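Local coordinates for PKS_KS domain-containing protein (Photorhabdus luminescens subsp. laumondii, PDB 6SMO) that probably catalyses polyketide or fatty-acyl chain extension as a beta-ketoacyl-[acyl-carrier-protein] synthase, and here carries a polyketide-like chain bound covalently, at residues I187-A192 with S429-V434; A373-E378 with K423-F428. One frame throughout, in Å; residues are numbered along the deposited sequence.

Interaction 1 (I187-A192 with S429-V434). With LKZ (3,5,7,9,11-pentakis(oxidanylidene)dodecanal), chain H.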
loop_
_atom_site.group_PDB
_atom_site.type_symbol
_atom_site.label_atom_id
_atom_site.label_comp_id
_atom_site.label_asym_id
_atom_site.label_seq_id
_atom_site.Cartn_x
_atom_site.Cartn_y
_atom_site.Cartn_z
ATOM N N ILE B 187 -5.909 -0.689 -1.578
ATOM C CA ILE B 187 -4.763 -1.143 -0.747
ATOM C C ILE B 187 -3.501 -0.713 -1.494
ATOM O O ILE B 187 -3.418 -0.986 -2.679
ATOM C CB ILE B 187 -4.851 -2.662 -0.509
ATOM C CG1 ILE B 187 -6.078 -3.002 0.337
ATOM C CG2 ILE B 187 -3.578 -3.190 0.117
ATOM C CD1 ILE B 187 -6.323 -4.469 0.510
ATOM N N SER B 188 -2.576 -0.041 -0.816
ATOM C CA SER B 188 -1.355 0.471 -1.484
ATOM C C SER B 188 -0.086 -0.101 -0.851
ATOM O O SER B 188 0.896 0.627 -0.775
ATOM C CB SER B 188 -1.341 1.965 -1.505
ATOM O OG SER B 188 -1.498 2.481 -0.201
ATOM N N THR B 189 -0.135 -1.345 -0.384
ATOM C CA THR B 189 1.025 -2.004 0.272
ATOM C C THR B 189 2.142 -2.343 -0.720
ATOM O O THR B 189 2.546 -3.500 -0.745
ATOM C CB THR B 189 0.571 -3.276 0.989
ATOM O OG1 THR B 189 -0.345 -3.927 0.112
ATOM C CG2 THR B 189 -0.112 -2.993 2.304
ATOM N N GLY B 190 2.646 -1.364 -1.472
ATOM C CA GLY B 190 3.738 -1.600 -2.433
ATOM C C GLY B 190 3.426 -2.657 -3.479
ATOM O O GLY B 190 2.397 -2.553 -4.142
ATOM N N CYS B 191 4.338 -3.625 -3.606
ATOM C CA CYS B 191 4.300 -4.725 -4.562
ATOM C C CYS B 191 3.592 -5.942 -4.023
ATOM O O CYS B 191 3.621 -6.977 -4.665
ATOM C CB CYS B 191 5.745 -5.037 -4.910
ATOM S SG CYS B 191 6.327 -3.557 -5.760
ATOM N N ALA B 192 2.993 -5.832 -2.838
ATOM C CA ALA B 192 2.169 -6.944 -2.311
ATOM C C ALA B 192 0.679 -6.573 -2.359
ATOM O O ALA B 192 -0.142 -7.445 -2.109
ATOM C CB ALA B 192 2.624 -7.324 -0.928
ATOM N N SER B 429 8.799 -2.399 2.651
ATOM C CA SER B 429 8.376 -2.421 4.080
ATOM C C SER B 429 8.327 -3.871 4.572
ATOM O O SER B 429 7.530 -4.169 5.451
ATOM C CB SER B 429 7.128 -1.641 4.421
ATOM O OG SER B 429 6.983 -0.510 3.592
ATOM N N GLY B 430 9.134 -4.732 3.955
ATOM C CA GLY B 430 9.250 -6.151 4.328
ATOM C C GLY B 430 7.926 -6.880 4.295
ATOM O O GLY B 430 7.673 -7.671 5.205
ATOM N N ILE B 431 7.121 -6.626 3.266
ATOM C CA ILE B 431 5.779 -7.264 3.172
ATOM C C ILE B 431 5.813 -8.539 2.323
ATOM O O ILE B 431 6.219 -8.472 1.169
ATOM C CB ILE B 431 4.732 -6.268 2.645
ATOM C CG1 ILE B 431 4.679 -4.998 3.490
ATOM C CG2 ILE B 431 3.368 -6.929 2.557
ATOM C CD1 ILE B 431 3.593 -4.049 3.085
ATOM N N HIS B 432 5.449 -9.664 2.933
ATOM C CA HIS B 432 5.243 -10.942 2.199
ATOM C C HIS B 432 3.744 -11.250 2.154
ATOM O O HIS B 432 3.077 -11.066 3.191
ATOM C CB HIS B 432 6.028 -12.086 2.852
ATOM C CG HIS B 432 7.509 -11.923 2.776
ATOM N ND1 HIS B 432 8.199 -12.004 1.582
ATOM C CD2 HIS B 432 8.433 -11.692 3.733
ATOM C CE1 HIS B 432 9.484 -11.826 1.807
ATOM N NE2 HIS B 432 9.653 -11.632 3.117
ATOM N N SER B 433 3.242 -11.698 1.000
ATOM C CA SER B 433 1.817 -12.053 0.770
ATOM C C SER B 433 1.732 -13.320 -0.086
ATOM O O SER B 433 2.435 -13.390 -1.113
ATOM C CB SER B 433 1.069 -10.907 0.142
ATOM O OG SER B 433 0.918 -9.838 1.066
ATOM N N VAL B 434 0.904 -14.279 0.340
ATOM C CA VAL B 434 0.691 -15.596 -0.331
ATOM C C VAL B 434 -0.817 -15.845 -0.446
ATOM O O VAL B 434 -1.532 -15.597 0.546
ATOM C CB VAL B 434 1.392 -16.735 0.438
ATOM C CG1 VAL B 434 1.172 -18.091 -0.217
ATOM C CG2 VAL B 434 2.880 -16.467 0.610
HETATM C C4 LKZ H . 8.939 5.224 -6.216
HETATM C C5 LKZ H . 8.039 4.848 -5.067
HETATM C C6 LKZ H . 6.948 3.808 -5.341
HETATM C C7 LKZ H . 7.298 2.531 -4.608
HETATM C C8 LKZ H . 6.327 1.346 -4.637
HETATM C C10 LKZ H . 8.558 -3.382 -4.623
HETATM C C22 LKZ H . 8.427 6.527 -6.800
HETATM C C11 LKZ H . 7.804 -3.614 -5.908
HETATM O O19 LKZ H . 8.366 -3.735 -6.982
HETATM C C3 LKZ H . 7.812 -2.232 -3.974
HETATM O O23 LKZ H . 7.396 -2.332 -2.833
HETATM C C2 LKZ H . 7.492 -1.016 -4.853
HETATM C C9 LKZ H . 7.048 0.163 -3.985
HETATM O O20 LKZ H . 7.334 0.214 -2.805
HETATM O O21 LKZ H . 8.369 2.438 -4.048
HETATM O O22 LKZ H . 8.177 5.386 -3.980
HETATM O O24 LKZ H . 8.888 7.612 -6.478
HETATM C C23 LKZ H . 7.308 6.400 -7.814
#

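Interaction 2 (A373-E378 with K423-F428). With LKZ (3,5,7,9,11-pentakis(oxidanylidene)dodecanal), chain H.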
loop_
_atom_site.group_PDB
_atom_site.type_symbol
_atom_site.label_atom_id
_atom_site.label_comp_id
_atom_site.label_asym_id
_atom_site.label_seq_id
_atom_site.Cartn_x
_atom_site.Cartn_y
_atom_site.Cartn_z
ATOM N N ALA B 373 0.800 -4.258 -9.824
ATOM C CA ALA B 373 0.124 -4.845 -11.000
ATOM C C ALA B 373 0.657 -6.247 -11.330
ATOM O O ALA B 373 -0.129 -7.051 -11.821
ATOM C CB ALA B 373 0.197 -3.904 -12.171
ATOM N N ALA B 374 1.943 -6.512 -11.087
ATOM C CA ALA B 374 2.586 -7.814 -11.374
ATOM C C ALA B 374 1.886 -8.941 -10.613
ATOM O O ALA B 374 1.744 -10.006 -11.191
ATOM C CB ALA B 374 4.041 -7.754 -10.997
ATOM N N ASN B 375 1.471 -8.709 -9.370
ATOM C CA ASN B 375 0.768 -9.756 -8.585
ATOM C C ASN B 375 -0.526 -10.170 -9.286
ATOM O O ASN B 375 -0.759 -11.363 -9.395
ATOM C CB ASN B 375 0.386 -9.261 -7.194
ATOM C CG ASN B 375 1.573 -8.778 -6.403
ATOM O OD1 ASN B 375 2.675 -9.280 -6.575
ATOM N ND2 ASN B 375 1.353 -7.816 -5.529
ATOM N N ALA B 376 -1.305 -9.191 -9.740
ATOM C CA ALA B 376 -2.621 -9.363 -10.400
ATOM C C ALA B 376 -2.443 -10.044 -11.763
ATOM O O ALA B 376 -3.198 -10.993 -12.044
ATOM C CB ALA B 376 -3.307 -8.027 -10.539
ATOM N N ILE B 377 -1.483 -9.577 -12.571
ATOM C CA ILE B 377 -1.195 -10.111 -13.938
ATOM C C ILE B 377 -0.770 -11.581 -13.812
ATOM O O ILE B 377 -1.243 -12.402 -14.622
ATOM C CB ILE B 377 -0.137 -9.254 -14.668
ATOM C CG1 ILE B 377 -0.632 -7.827 -14.920
ATOM C CG2 ILE B 377 0.300 -9.920 -15.966
ATOM C CD1 ILE B 377 0.474 -6.825 -15.164
ATOM N N GLU B 378 0.089 -11.894 -12.835
ATOM C CA GLU B 378 0.556 -13.276 -12.533
ATOM C C GLU B 378 -0.607 -14.108 -11.979
ATOM O O GLU B 378 -0.632 -15.323 -12.247
ATOM C CB GLU B 378 1.720 -13.252 -11.540
ATOM C CG GLU B 378 3.032 -12.794 -12.147
ATOM C CD GLU B 378 4.098 -12.406 -11.136
ATOM O OE1 GLU B 378 4.224 -13.105 -10.109
ATOM O OE2 GLU B 378 4.799 -11.400 -11.376
ATOM N N LYS B 423 1.089 -18.904 -4.762
ATOM C CA LYS B 423 1.380 -17.614 -5.441
ATOM C C LYS B 423 2.070 -16.682 -4.442
ATOM O O LYS B 423 1.371 -16.130 -3.573
ATOM C CB LYS B 423 0.085 -17.007 -5.989
ATOM C CG LYS B 423 0.191 -15.583 -6.521
ATOM C CD LYS B 423 1.005 -15.465 -7.791
ATOM C CE LYS B 423 1.517 -14.061 -8.033
ATOM N NZ LYS B 423 2.715 -13.760 -7.216
ATOM N N LEU B 424 3.391 -16.526 -4.572
ATOM C CA LEU B 424 4.249 -15.743 -3.644
ATOM C C LEU B 424 4.407 -14.318 -4.189
ATOM O O LEU B 424 4.681 -14.179 -5.398
ATOM C CB LEU B 424 5.608 -16.439 -3.508
ATOM C CG LEU B 424 5.655 -17.665 -2.594
ATOM C CD1 LEU B 424 4.481 -18.603 -2.838
ATOM C CD2 LEU B 424 6.967 -18.414 -2.770
ATOM N N SER B 425 4.230 -13.310 -3.328
ATOM C CA SER B 425 4.447 -11.872 -3.638
ATOM C C SER B 425 5.261 -11.214 -2.519
ATOM O O SER B 425 5.106 -11.622 -1.351
ATOM C CB SER B 425 3.143 -11.153 -3.865
ATOM O OG SER B 425 2.557 -11.548 -5.097
ATOM N N SER B 426 6.090 -10.232 -2.881
ATOM C CA SER B 426 6.983 -9.467 -1.972
ATOM C C SER B 426 7.038 -8.005 -2.427
ATOM O O SER B 426 6.980 -7.765 -3.648
ATOM C CB SER B 426 8.360 -10.077 -1.922
ATOM O OG SER B 426 8.328 -11.353 -1.299
ATOM N N GLY B 427 7.150 -7.089 -1.473
ATOM C CA GLY B 427 7.258 -5.651 -1.760
ATOM C C GLY B 427 8.073 -4.956 -0.690
ATOM O O GLY B 427 8.600 -5.644 0.189
ATOM N N PHE B 428 8.116 -3.621 -0.737
ATOM C CA PHE B 428 8.844 -2.782 0.250
ATOM C C PHE B 428 8.087 -2.766 1.580
ATOM O O PHE B 428 6.886 -3.030 1.566
ATOM C CB PHE B 428 9.146 -1.390 -0.302
ATOM C CG PHE B 428 10.215 -1.367 -1.360
ATOM C CD1 PHE B 428 11.003 -2.478 -1.587
ATOM C CD2 PHE B 428 10.445 -0.234 -2.113
ATOM C CE1 PHE B 428 11.990 -2.460 -2.554
ATOM C CE2 PHE B 428 11.432 -0.216 -3.079
ATOM C CZ PHE B 428 12.200 -1.328 -3.299
HETATM C C4 LKZ H . 8.939 5.224 -6.216
HETATM C C5 LKZ H . 8.039 4.848 -5.067
HETATM C C6 LKZ H . 6.948 3.808 -5.341
HETATM C C7 LKZ H . 7.298 2.531 -4.608
HETATM C C8 LKZ H . 6.327 1.346 -4.637
HETATM C C10 LKZ H . 8.558 -3.382 -4.623
HETATM C C22 LKZ H . 8.427 6.527 -6.800
HETATM C C11 LKZ H . 7.804 -3.614 -5.908
HETATM O O19 LKZ H . 8.366 -3.735 -6.982
HETATM C C3 LKZ H . 7.812 -2.232 -3.974
HETATM O O23 LKZ H . 7.396 -2.332 -2.833
HETATM C C2 LKZ H . 7.492 -1.016 -4.853
HETATM C C9 LKZ H . 7.048 0.163 -3.985
HETATM O O20 LKZ H . 7.334 0.214 -2.805
HETATM O O21 LKZ H . 8.369 2.438 -4.048
HETATM O O22 LKZ H . 8.177 5.386 -3.980
HETATM O O24 LKZ H . 8.888 7.612 -6.478
HETATM C C23 LKZ H . 7.308 6.400 -7.814
HETATM O O HOH W 1 4.223 -11.035 -8.010
#

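Interaction 1 (I187-A192 with S429-V434)
Thr189 and Ala192 meet Ile431 and Ser433 without a flat side chain between them; His432 leaves the strand away from the loop, and its imidazole hydrogen-bonds through ND1 to Ser426 OG and through NE2 to Asn294 OD1. Ala192 CB touches Ile431 CG2 at 3.6 Å and, on the next inward-facing residue of the strand, Ser433 OG at 3.6 Å; the small methyl of alanine lets the backbones come to 6.0 Å between Ala192 CA and Ser433 CA. Ile431 extends its other branch to Thr189, CD1 lying 3.8 Å from CB, and the two side chains cross at about a right angle. With Thr189 CG2 anti to the carbonyl carbon, the methyl faces isoleucine while OG1 can bond to Asp196 OD2. The other oxygen of that carboxylate takes Ser433 OG, so one aspartate serves both segments.

Next to this packing the chain makes a type II' turn from Thr189 to Ala192, with glycine suited to the positive phi of Gly190. The turn presents Cys191, whose SG is covalently bonded to LKZ C11. Helix 193-206 starts directly after it, and strand 431-438, set between strands 284-293 and 420-427, packs against the loop.

Interaction 2 (A373-E378 with K423-F428)
Glu378 and Lys423 join a buried helix to a central sheet of the thiolase fold: helix 372-388 runs almost antiparallel to strand 420-427, at 171°, with segment axes 9.4 Å apart. Lys423 starts at a CB directed toward the helix, with CG anti to the backbone N (chi1 171°). Bends at CB-CG and at CD-CE then carry the chain onward along its strand, to Ser425. CE lies 3.6 Å from Glu378 CB and also approaches the backbone O of Asn375, so the aliphatic part packs on the helix. At the tip, NZ makes a salt bridge to Glu378 OE1 at 3.3 Å, its hydrogen bond weak, and donates to Ser425 OG at 3.1 Å and to a water. That water donates to Glu378 OE1 and Asn375 OD1, so the buried ammonium and its acceptors share one network. A lysine suits the site because it combines a long aliphatic stem with several N-H donors; asparagine supplies acceptor and donor at once, and serine is small enough to fit between strand and helix. Outside the segments, Glu378 OE2 pairs with Lys364 and Asn375 ND2 with Cys191 O, while Leu195 of helix 193-206 packs beside Asn375, Lys423 and Ser425.

Just past the strand, Phe428 helps form the ligand pocket. LKZ C3 lies 3.6 Å above one face of its ring, offset toward the rim, and Phe428 N donates to LKZ O23 at 2.6 Å. Back at the helix, Ser425 OG donates to Asn375 OD1 at 2.7 Å, 74° out of the amide's carbonyl plane.

How the interactions relate
Both contacts are buried in the core, and interaction 2 lies nearer the centre of the chain. They share a sheet: strands 420-427 and 431-438 are antiparallel neighbours, joined where Ser425 N meets Ser433 O at 2.9 Å. Interaction 1 sets a loop on one strand through methyl contacts, whereas interaction 2 sets a helix on the other through charges, an amide, a hydroxyl and a water. The asparagine of that helix also holds the cysteine turn. Through Cys191 (weakly) and Phe428, each contact offers a backbone N-H to LKZ O23; in related ketosynthases the corresponding amides form the oxyanion hole for the thioester carbonyl, a place taken here by O23, a ketone oxygen farther along the chain.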